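Local coordinates for CghA (Chaetomium globosum, PDB 6KBC), which is a mostly beta-stranded protein of the calycin clan, built from an N-terminal and a C-terminal domain, with a pocket that holds the ligand WK1, at residues E174-P179 against N269-A273; S283-L289 against L327-S331; V46-D52 against G225-L231. One frame throughout, in Å; residues are numbered along the deposited sequence.

Interactions 1 and 2 meet directly, with centres about 11 Å apart. Strand 269-277 of interaction 1 is followed by strand 280-285 of interaction 2, and the two are neighbours in one sheet. Ala273 N lies 2.9 Å from Ala285 O, and Asn269 OD1 lies 2.7 Å from Ser288 OG; both are probable hydrogen bonds. Interaction 1 joins the N-terminal to the C-terminal domain. Interaction 3 lies in the N-terminal domain, its centre about 14 Å from that of interaction 1 and about 21 Å from that of interaction 2. It lines the WK1 pocket with Thr48, Leu50 and Leu231, while the Val177 side chain of interaction 1 stands about 5 Å from the ligand.

Interaction 1 of 3, residues E174-P179 against N269-A273; sequences EAEVAP and NTVNA
Asn272 holds CG opposite its own backbone N (chi1 -166°), and Thr270 turns OG1 in between N and the carbonyl carbon (chi1 64°). Both polar ends then meet backbone oxygens of 174-179. This is an interdomain contact in a calycin-clan protein. The weakly bonded short helix 172-175 and the corner that follows, in the N-terminal domain, meet strand 269-277 of the C-terminal domain. Asn272 ND2 donates to Glu174 O at 2.8 Å and to Glu176 O at 2.9 Å. Both acceptors lie in the plane of the amide, whereas ND2 stands above the plane of each carbonyl. The bond to Glu176 is the straighter, 170° at the hydrogen. Two acceptors on one NH2 group fix how the amide is turned. Thr270 OG1 donates to Val177 O at 2.6 Å, in the carbonyl plane. Val177 and Ala178 form a classic beta bulge facing Ala181. Val177 CG2 packs 4.0 Å from Asn272 N, and its side chain also touches Trp183 and Met257, so it packs between strands of both domains. Beside the Asn272 bonds, a water donates to Glu176 O and Val271 O, 2.8 Å from each.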
loop_
_atom_site.group_PDB
_atom_site.type_symbol
_atom_site.label_atom_id
_atom_site.label_comp_id
_atom_site.label_asym_id
_atom_site.label_seq_id
_atom_site.Cartn_x
_atom_site.Cartn_y
_atom_site.Cartn_z
ATOM N N GLU A 174 5.533 5.263 15.434
ATOM C CA GLU A 174 4.470 4.386 14.958
ATOM C C GLU A 174 4.051 4.686 13.526
ATOM O O GLU A 174 3.454 3.824 12.877
ATOM C CB GLU A 174 3.278 4.487 15.898
ATOM C CG GLU A 174 3.637 4.105 17.324
ATOM C CD GLU A 174 2.415 3.751 18.157
ATOM O OE1 GLU A 174 2.542 2.944 19.103
ATOM O OE2 GLU A 174 1.327 4.291 17.863
ATOM N N ALA A 175 4.354 5.870 13.009
ATOM C CA ALA A 175 4.059 6.183 11.621
ATOM C C ALA A 175 5.172 5.765 10.678
ATOM O O ALA A 175 4.964 5.741 9.459
ATOM C CB ALA A 175 3.807 7.686 11.461
ATOM N N GLU A 176 6.345 5.450 11.214
ATOM C CA GLU A 176 7.495 5.170 10.382
ATOM C C GLU A 176 7.367 3.797 9.739
ATOM O O GLU A 176 6.858 2.856 10.350
ATOM C CB GLU A 176 8.765 5.226 11.229
ATOM C CG GLU A 176 9.181 6.641 11.593
ATOM C CD GLU A 176 10.539 6.687 12.277
ATOM O OE1 GLU A 176 10.864 5.742 13.032
ATOM O OE2 GLU A 176 11.279 7.664 12.038
ATOM N N VAL A 177 7.842 3.698 8.504
ATOM C CA VAL A 177 8.178 2.417 7.886
ATOM C C VAL A 177 9.689 2.239 7.783
ATOM O O VAL A 177 10.154 1.135 7.456
ATOM C CB VAL A 177 7.525 2.288 6.493
ATOM C CG1 VAL A 177 8.111 3.313 5.540
ATOM C CG2 VAL A 177 7.621 0.863 5.937
ATOM N N ALA A 178 10.449 3.300 8.029
ATOM C CA ALA A 178 11.900 3.321 8.182
ATOM C C ALA A 178 12.244 4.661 8.821
ATOM O O ALA A 178 11.373 5.545 8.918
ATOM C CB ALA A 178 12.619 3.142 6.830
ATOM N N PRO A 179 13.486 4.843 9.314
ATOM C CA PRO A 179 13.826 6.146 9.917
ATOM C C PRO A 179 13.498 7.320 9.005
ATOM O O PRO A 179 13.981 7.396 7.870
ATOM C CB PRO A 179 15.339 6.036 10.181
ATOM C CG PRO A 179 15.574 4.565 10.365
ATOM C CD PRO A 179 14.607 3.880 9.413
ATOM N N ASN A 269 16.248 -3.788 8.243
ATOM C CA ASN A 269 14.984 -4.488 8.057
ATOM C C ASN A 269 13.937 -3.709 8.839
ATOM O O ASN A 269 13.977 -3.696 10.074
ATOM C CB ASN A 269 15.121 -5.921 8.564
ATOM C CG ASN A 269 14.141 -6.880 7.927
ATOM O OD1 ASN A 269 13.221 -6.487 7.210
ATOM N ND2 ASN A 269 14.333 -8.159 8.196
ATOM N N THR A 270 13.037 -3.026 8.133
ATOM C CA THR A 270 12.039 -2.194 8.798
ATOM C C THR A 270 10.647 -2.514 8.268
ATOM O O THR A 270 10.482 -3.009 7.145
ATOM C CB THR A 270 12.336 -0.693 8.625
ATOM O OG1 THR A 270 12.253 -0.328 7.241
ATOM C CG2 THR A 270 13.747 -0.358 9.135
ATOM N N VAL A 271 9.630 -2.198 9.074
ATOM C CA VAL A 271 8.270 -2.593 8.723
ATOM C C VAL A 271 7.267 -1.735 9.479
ATOM O O VAL A 271 7.486 -1.341 10.626
ATOM C CB VAL A 271 8.029 -4.101 9.000
ATOM C CG1 VAL A 271 7.958 -4.382 10.491
ATOM C CG2 VAL A 271 6.766 -4.581 8.319
ATOM N N ASN A 272 6.145 -1.478 8.832
ATOM C CA ASN A 272 4.955 -0.990 9.512
ATOM C C ASN A 272 3.843 -1.952 9.119
ATOM O O ASN A 272 3.447 -1.990 7.955
ATOM C CB ASN A 272 4.651 0.443 9.099
ATOM C CG ASN A 272 3.651 1.092 10.018
ATOM O OD1 ASN A 272 2.519 0.611 10.139
ATOM N ND2 ASN A 272 4.078 2.137 10.731
ATOM N N ALA A 273 3.400 -2.774 10.066
ATOM C CA ALA A 273 2.506 -3.875 9.747
ATOM C C ALA A 273 1.541 -4.081 10.895
ATOM O O ALA A 273 1.781 -3.652 12.029
ATOM C CB ALA A 273 3.265 -5.184 9.481
HETATM O O HOH W 1 8.334 1.024 11.843
#

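Interaction 2 of 3, residues S283-L289 against L327-S331; sequences SNALRSL and LEFRS
This is a buried packing contact within the C-terminal domain, in which Ser283, Ala285 and Leu289 meet Phe329 and Arg330. It lies among the beta strands of that domain, which belongs to the calycin clan. Strands 280-285 and 324-330 do not pair edge to edge. The axes of their segments pass 7.2 Å apart and cross at 110°. Strand 302-308 pairs with both 288-289 and 324-330, and so lies between those two. The polar link is a single hydrogen bond, from Ser283 OG to Arg330 O at 2.8 Å. The hydroxyl comes from above the carbonyl plane. It also lies at the edge of the Phe329 ring, near the ring plane, 3.7 Å from OG to CD1. Ala285 CB comes to the same ring edge, 4.1 Å from Phe329 CD1. Val303, Leu275 and Met254 also pack on Phe329. Farther along, the CD1 methyl of Leu289 sits over the centre of one face of the Arg330 guanidinium. An extended chain from CG to NE carries that group there. Asp295 and Ala297 O take NH1 of Arg330, which helps to fix the flat group under the methyl. Its other partner is Glu328, whose OE2 also forms a salt bridge with Arg304. Arg330 grips this carboxylate side-on: NE at 3.1 Å and NH2 at 3.0 Å both donate to the one oxygen OE2, which lies in the guanidinium plane.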
loop_
_atom_site.group_PDB
_atom_site.type_symbol
_atom_site.label_atom_id
_atom_site.label_comp_id
_atom_site.label_asym_id
_atom_site.label_seq_id
_atom_site.Cartn_x
_atom_site.Cartn_y
_atom_site.Cartn_z
ATOM N N SER A 283 -1.212 -8.026 16.623
ATOM C CA SER A 283 0.209 -7.724 16.493
ATOM C C SER A 283 0.334 -6.340 15.872
ATOM O O SER A 283 -0.037 -6.137 14.713
ATOM C CB SER A 283 0.935 -8.777 15.647
ATOM O OG SER A 283 2.346 -8.558 15.662
ATOM N N ASN A 284 0.845 -5.387 16.647
ATOM C CA ASN A 284 1.183 -4.061 16.135
ATOM C C ASN A 284 2.660 -4.100 15.757
ATOM O O ASN A 284 3.544 -3.732 16.541
ATOM C CB ASN A 284 0.875 -2.997 17.182
ATOM C CG ASN A 284 1.192 -1.598 16.706
ATOM O OD1 ASN A 284 1.374 -1.364 15.523
ATOM N ND2 ASN A 284 1.253 -0.656 17.639
ATOM N N ALA A 285 2.934 -4.551 14.539
ATOM C CA ALA A 285 4.274 -5.015 14.175
ATOM C C ALA A 285 5.058 -3.864 13.562
ATOM O O ALA A 285 4.944 -3.572 12.369
ATOM C CB ALA A 285 4.188 -6.207 13.231
ATOM N N LEU A 286 5.868 -3.210 14.386
ATOM C CA LEU A 286 6.769 -2.167 13.925
ATOM C C LEU A 286 8.211 -2.652 13.924
ATOM O O LEU A 286 9.135 -1.849 13.751
ATOM C CB LEU A 286 6.622 -0.935 14.811
ATOM C CG LEU A 286 5.195 -0.384 14.813
ATOM C CD1 LEU A 286 5.071 0.691 15.879
ATOM C CD2 LEU A 286 4.820 0.149 13.416
ATOM N N ARG A 287 8.411 -3.949 14.128
ATOM C CA ARG A 287 9.718 -4.586 14.142
ATOM C C ARG A 287 9.707 -5.717 13.116
ATOM O O ARG A 287 8.798 -6.552 13.118
ATOM C CB ARG A 287 10.033 -5.118 15.548
ATOM C CG ARG A 287 11.343 -5.906 15.668
ATOM C CD ARG A 287 11.491 -6.464 17.085
ATOM N NE ARG A 287 11.793 -5.400 18.047
ATOM C CZ ARG A 287 12.012 -5.608 19.337
ATOM N NH1 ARG A 287 11.955 -6.839 19.826
ATOM N NH2 ARG A 287 12.291 -4.585 20.133
ATOM N N SER A 288 10.707 -5.739 12.238
ATOM C CA SER A 288 10.825 -6.732 11.175
ATOM C C SER A 288 11.985 -7.666 11.500
ATOM O O SER A 288 13.126 -7.215 11.606
ATOM C CB SER A 288 11.051 -6.038 9.831
ATOM O OG SER A 288 10.997 -6.954 8.738
ATOM N N LEU A 289 11.700 -8.980 11.611
ATOM C CA LEU A 289 12.699 -9.925 12.088
ATOM C C LEU A 289 13.508 -10.514 10.939
ATOM O O LEU A 289 13.007 -10.624 9.813
ATOM C CB LEU A 289 12.029 -11.065 12.828
ATOM C CG LEU A 289 11.265 -10.565 14.050
ATOM C CD1 LEU A 289 10.417 -11.681 14.612
ATOM C CD2 LEU A 289 12.277 -10.043 15.084
ATOM N N LEU A 327 4.491 -14.844 6.253
ATOM C CA LEU A 327 4.368 -13.790 7.251
ATOM C C LEU A 327 4.185 -14.442 8.605
ATOM O O LEU A 327 3.189 -15.140 8.832
ATOM C CB LEU A 327 3.164 -12.875 6.993
ATOM C CG LEU A 327 3.130 -12.078 5.703
ATOM C CD1 LEU A 327 1.880 -11.177 5.728
ATOM C CD2 LEU A 327 4.408 -11.278 5.564
ATOM N N GLU A 328 5.115 -14.193 9.512
ATOM C CA GLU A 328 5.009 -14.697 10.872
ATOM C C GLU A 328 4.860 -13.496 11.792
ATOM O O GLU A 328 5.801 -12.715 11.949
ATOM C CB GLU A 328 6.227 -15.526 11.244
ATOM C CG GLU A 328 6.254 -16.001 12.678
ATOM C CD GLU A 328 7.664 -16.379 13.050
ATOM O OE1 GLU A 328 7.963 -17.581 13.050
ATOM O OE2 GLU A 328 8.479 -15.461 13.300
ATOM N N PHE A 329 3.683 -13.340 12.387
ATOM C CA PHE A 329 3.457 -12.255 13.334
ATOM C C PHE A 329 3.701 -12.760 14.742
ATOM O O PHE A 329 3.349 -13.893 15.070
ATOM C CB PHE A 329 2.020 -11.719 13.231
ATOM C CG PHE A 329 1.780 -10.872 12.032
ATOM C CD1 PHE A 329 1.986 -9.507 12.088
ATOM C CD2 PHE A 329 1.341 -11.438 10.842
ATOM C CE1 PHE A 329 1.738 -8.712 10.974
ATOM C CE2 PHE A 329 1.099 -10.658 9.729
ATOM C CZ PHE A 329 1.297 -9.283 9.800
ATOM N N ARG A 330 4.293 -11.920 15.577
ATOM C CA ARG A 330 4.476 -12.248 16.980
ATOM C C ARG A 330 3.805 -11.189 17.838
ATOM O O ARG A 330 3.830 -10.000 17.510
ATOM C CB ARG A 330 5.952 -12.325 17.354
ATOM C CG ARG A 330 6.719 -13.273 16.485
ATOM C CD ARG A 330 8.055 -13.629 17.109
ATOM N NE ARG A 330 8.854 -14.336 16.128
ATOM C CZ ARG A 330 10.131 -14.655 16.287
ATOM N NH1 ARG A 330 10.760 -14.351 17.429
ATOM N NH2 ARG A 330 10.772 -15.282 15.293
ATOM N N SER A 331 3.228 -11.630 18.940
ATOM C CA SER A 331 2.681 -10.738 19.947
ATOM C C SER A 331 3.557 -10.779 21.195
ATOM O O SER A 331 3.862 -11.864 21.701
ATOM C CB SER A 331 1.254 -11.144 20.312
ATOM O OG SER A 331 0.893 -10.520 21.534
#

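Interaction 3 of 3, residues V46-D52 against G225-L231; sequences VETWLFD and GMDRSWL. With WK1 ((2S)-3-[(2S,4E)-4-[[(1R,2S,4aR,6S,8R,8aS)-2-[(E)-but-2-en-2-yl]-6,8-dimethyl-1,2,4a,5,6,7,8,8a-octahydronaphthalen-1-yl]-oxidanyl-methylidene]-3,5-bis(oxidanylidene)pyrrolidin-2-yl]-2-methyl-2-oxidanyl-propanoic acid), chain B.
Arg228 lays its guanidinium flat on the Trp49 ring, with centres 4.2 Å apart and planes at 17°. The two residues form a non-hydrogen-bonded pair between antiparallel strands 46-54 and 223-231 in the N-terminal domain, which belongs to the calycin clan. A bend at chi2 (64°) brings the arginine over the indole, and its CD makes a CH-pi contact with the five-membered ring. Trp230 CE3 lies over the centre of the opposite face of the guanidinium, so the cation is covered on both sides. At the guanidinium edge, NH2 and NH1 both donate to Glu47 OE2, at 2.8 Å and 3.1 Å. This salt bridge fixes the rotation of the cation. Met226 continues the same sheet face. Its CE meets the edge of the Trp49 ring, and its sulfur makes an oblique Met-aromatic contact with Phe51.

The other face carries Val46, Thr48, Leu50, Asp227, Ser229 and Leu231. Here Leu231 CD1 lies 3.6 Å from WK1 C10, and Leu50 CD1 lies 3.9 Å from WK1 C13. Thr48 also borders the ligand. Backbone bonds set this register, such as Leu50 N to Asp227 O at 2.8 Å.

Partners farther out hold the polar ends. Leu33 O takes Trp49 NE1, Asn32 O takes Arg228 NE, and Lys36 N and Trp37 N bind the Glu47 carboxylate. Arg246 forms salt bridges with Asp52 and Asp227. Where segments 46-52 and 225-231 finish, Gly225 N donates to Asp52 OD1 at 2.8 Å, nearly along the C-O axis of that carboxylate oxygen.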
loop_
_atom_site.group_PDB
_atom_site.type_symbol
_atom_site.label_atom_id
_atom_site.label_comp_id
_atom_site.label_asym_id
_atom_site.label_seq_id
_atom_site.Cartn_x
_atom_site.Cartn_y
_atom_site.Cartn_z
ATOM N N VAL A 46 8.259 12.283 -1.838
ATOM C CA VAL A 46 7.149 11.575 -2.459
ATOM C C VAL A 46 6.043 11.449 -1.430
ATOM O O VAL A 46 6.296 11.100 -0.273
ATOM C CB VAL A 46 7.569 10.205 -3.025
ATOM C CG1 VAL A 46 8.063 9.288 -1.924
ATOM C CG2 VAL A 46 6.384 9.558 -3.736
ATOM N N GLU A 47 4.829 11.799 -1.836
ATOM C CA GLU A 47 3.644 11.611 -1.024
ATOM C C GLU A 47 2.728 10.645 -1.755
ATOM O O GLU A 47 2.606 10.702 -2.985
ATOM C CB GLU A 47 2.934 12.942 -0.759
ATOM C CG GLU A 47 3.832 13.937 -0.048
ATOM C CD GLU A 47 3.075 14.872 0.864
ATOM O OE1 GLU A 47 3.077 16.088 0.597
ATOM O OE2 GLU A 47 2.512 14.399 1.865
ATOM N N THR A 48 2.114 9.744 -0.997
ATOM C CA THR A 48 1.295 8.679 -1.555
ATOM C C THR A 48 0.011 8.556 -0.754
ATOM O O THR A 48 0.042 8.516 0.480
ATOM C CB THR A 48 2.047 7.338 -1.557
ATOM O OG1 THR A 48 3.337 7.518 -2.151
ATOM C CG2 THR A 48 1.270 6.292 -2.346
ATOM N N TRP A 49 -1.112 8.520 -1.465
ATOM C CA TRP A 49 -2.404 8.138 -0.916
ATOM C C TRP A 49 -2.848 6.896 -1.671
ATOM O O TRP A 49 -3.058 6.955 -2.886
ATOM C CB TRP A 49 -3.441 9.258 -1.079
ATOM C CG TRP A 49 -3.112 10.524 -0.332
ATOM C CD1 TRP A 49 -3.650 10.941 0.856
ATOM C CD2 TRP A 49 -2.175 11.527 -0.723
ATOM N NE1 TRP A 49 -3.109 12.149 1.217
ATOM C CE2 TRP A 49 -2.198 12.528 0.268
ATOM C CE3 TRP A 49 -1.315 11.678 -1.815
ATOM C CZ2 TRP A 49 -1.393 13.662 0.200
ATOM C CZ3 TRP A 49 -0.518 12.807 -1.880
ATOM C CH2 TRP A 49 -0.560 13.779 -0.879
ATOM N N LEU A 50 -2.967 5.777 -0.967
ATOM C CA LEU A 50 -3.281 4.501 -1.600
ATOM C C LEU A 50 -4.677 4.045 -1.203
ATOM O O LEU A 50 -5.041 4.089 -0.024
ATOM C CB LEU A 50 -2.262 3.417 -1.207
ATOM C CG LEU A 50 -2.471 1.975 -1.711
ATOM C CD1 LEU A 50 -1.103 1.291 -1.884
ATOM C CD2 LEU A 50 -3.370 1.142 -0.771
ATOM N N PHE A 51 -5.437 3.561 -2.183
ATOM C CA PHE A 51 -6.773 3.017 -1.953
ATOM C C PHE A 51 -6.873 1.712 -2.721
ATOM O O PHE A 51 -6.508 1.660 -3.894
ATOM C CB PHE A 51 -7.892 3.964 -2.428
ATOM C CG PHE A 51 -7.841 5.343 -1.819
ATOM C CD1 PHE A 51 -6.989 6.308 -2.329
ATOM C CD2 PHE A 51 -8.675 5.676 -0.761
ATOM C CE1 PHE A 51 -6.954 7.590 -1.768
ATOM C CE2 PHE A 51 -8.649 6.950 -0.199
ATOM C CZ PHE A 51 -7.785 7.905 -0.706
ATOM N N ASP A 52 -7.393 0.666 -2.090
ATOM C CA ASP A 52 -7.490 -0.582 -2.828
ATOM C C ASP A 52 -8.757 -1.330 -2.451
ATOM O O ASP A 52 -9.496 -0.950 -1.537
ATOM C CB ASP A 52 -6.257 -1.484 -2.620
ATOM C CG ASP A 52 -6.005 -1.816 -1.164
ATOM O OD1 ASP A 52 -6.975 -1.798 -0.366
ATOM O OD2 ASP A 52 -4.833 -2.114 -0.814
ATOM N N GLY A 225 -8.305 -1.103 1.978
ATOM C CA GLY A 225 -7.899 -0.126 2.983
ATOM C C GLY A 225 -7.373 1.121 2.339
ATOM O O GLY A 225 -7.295 1.178 1.124
ATOM N N MET A 226 -7.027 2.076 3.178
ATOM C CA MET A 226 -6.448 3.344 2.724
ATOM C C MET A 226 -5.089 3.467 3.409
ATOM O O MET A 226 -5.036 3.329 4.602
ATOM C CB MET A 226 -7.352 4.516 3.083
ATOM C CG MET A 226 -6.979 5.765 2.356
ATOM S SD MET A 226 -5.752 6.650 3.267
ATOM C CE MET A 226 -5.024 7.654 1.986
ATOM N N ASP A 227 -4.039 3.589 2.613
ATOM C CA ASP A 227 -2.658 3.701 3.130
ATOM C C ASP A 227 -2.147 5.107 2.827
ATOM O O ASP A 227 -2.456 5.621 1.792
ATOM C CB ASP A 227 -1.735 2.635 2.555
ATOM C CG ASP A 227 -2.043 1.219 3.005
ATOM O OD1 ASP A 227 -3.177 0.911 3.216
ATOM O OD2 ASP A 227 -1.127 0.462 3.132
ATOM N N ARG A 228 -1.332 5.626 3.721
ATOM C CA ARG A 228 -0.820 6.985 3.599
ATOM C C ARG A 228 0.676 6.951 3.833
ATOM O O ARG A 228 1.136 6.351 4.808
ATOM C CB ARG A 228 -1.499 7.919 4.603
ATOM C CG ARG A 228 -0.891 9.304 4.713
ATOM C CD ARG A 228 -0.997 10.103 3.435
ATOM N NE ARG A 228 -0.729 11.514 3.717
ATOM C CZ ARG A 228 0.191 12.258 3.106
ATOM N NH1 ARG A 228 0.956 11.752 2.152
ATOM N NH2 ARG A 228 0.340 13.532 3.450
ATOM N N SER A 229 1.424 7.598 2.948
ATOM C CA SER A 229 2.871 7.572 3.019
ATOM C C SER A 229 3.433 8.926 2.618
ATOM O O SER A 229 2.851 9.646 1.799
ATOM C CB SER A 229 3.451 6.495 2.111
ATOM O OG SER A 229 4.874 6.547 2.073
ATOM N N TRP A 230 4.578 9.260 3.204
ATOM C CA TRP A 230 5.388 10.351 2.677
ATOM C C TRP A 230 6.836 10.147 3.102
ATOM O O TRP A 230 7.113 9.637 4.189
ATOM C CB TRP A 230 4.853 11.714 3.129
ATOM C CG TRP A 230 5.025 11.998 4.584
ATOM C CD1 TRP A 230 6.056 12.670 5.176
ATOM C CD2 TRP A 230 4.117 11.648 5.636
ATOM N NE1 TRP A 230 5.848 12.749 6.535
ATOM C CE2 TRP A 230 4.670 12.123 6.841
ATOM C CE3 TRP A 230 2.900 10.963 5.679
ATOM C CZ2 TRP A 230 4.044 11.939 8.072
ATOM C CZ3 TRP A 230 2.283 10.786 6.893
ATOM C CH2 TRP A 230 2.853 11.272 8.075
ATOM N N LEU A 231 7.749 10.545 2.220
ATOM C CA LEU A 231 9.191 10.414 2.396
ATOM C C LEU A 231 9.839 11.676 1.849
ATOM O O LEU A 231 9.466 12.127 0.757
ATOM C CB LEU A 231 9.756 9.215 1.628
ATOM C CG LEU A 231 9.548 7.821 2.162
ATOM C CD1 LEU A 231 8.183 7.312 1.697
ATOM C CD2 LEU A 231 10.677 6.954 1.616
HETATM O O WK1 B . 3.322 1.623 -11.846
HETATM C C17 WK1 B . 2.594 1.057 -11.070
HETATM O O1 WK1 B . 1.442 0.837 -11.317
HETATM C C19 WK1 B . 3.111 0.597 -9.769
HETATM O O2 WK1 B . 4.480 0.777 -9.643
HETATM C C18 WK1 B . 2.883 -0.878 -9.653
HETATM C C20 WK1 B . 2.380 1.457 -8.776
HETATM C C22 WK1 B . 2.469 0.894 -7.416
HETATM N N WK1 B . 1.670 1.503 -6.370
HETATM C C21 WK1 B . 2.415 1.673 -5.283
HETATM O O5 WK1 B . 1.933 2.183 -4.174
HETATM C C23 WK1 B . 3.776 0.821 -6.803
HETATM O O4 WK1 B . 4.866 0.348 -7.371
HETATM C C24 WK1 B . 3.818 1.267 -5.453
HETATM C C16 WK1 B . 4.971 1.282 -4.559
HETATM O O3 WK1 B . 6.078 0.836 -5.015
HETATM C C9 WK1 B . 4.819 1.666 -3.148
HETATM C C8 WK1 B . 4.357 0.311 -2.540
HETATM C C12 WK1 B . 3.387 -0.554 -3.319
HETATM C C13 WK1 B . 2.089 -0.527 -3.115
HETATM C C90 WK1 B . 1.160 -1.386 -3.903
HETATM C C14 WK1 B . 3.897 -1.480 -4.364
HETATM C C7 WK1 B . 5.516 -0.584 -2.226
HETATM C C6 WK1 B . 6.492 -0.118 -1.493
HETATM C C3 WK1 B . 6.521 1.360 -1.264
HETATM C C4 WK1 B . 6.090 2.164 -2.473
HETATM C C5 WK1 B . 5.885 3.591 -2.003
HETATM C C11 WK1 B . 5.641 4.488 -3.175
HETATM C C2 WK1 B . 7.770 1.915 -0.629
HETATM C C1 WK1 B . 7.352 3.216 -0.020
HETATM C C10 WK1 B . 8.372 3.861 0.859
HETATM C C WK1 B . 7.005 4.143 -1.144
HETATM O O HOH W 2 5.204 8.098 -0.205
#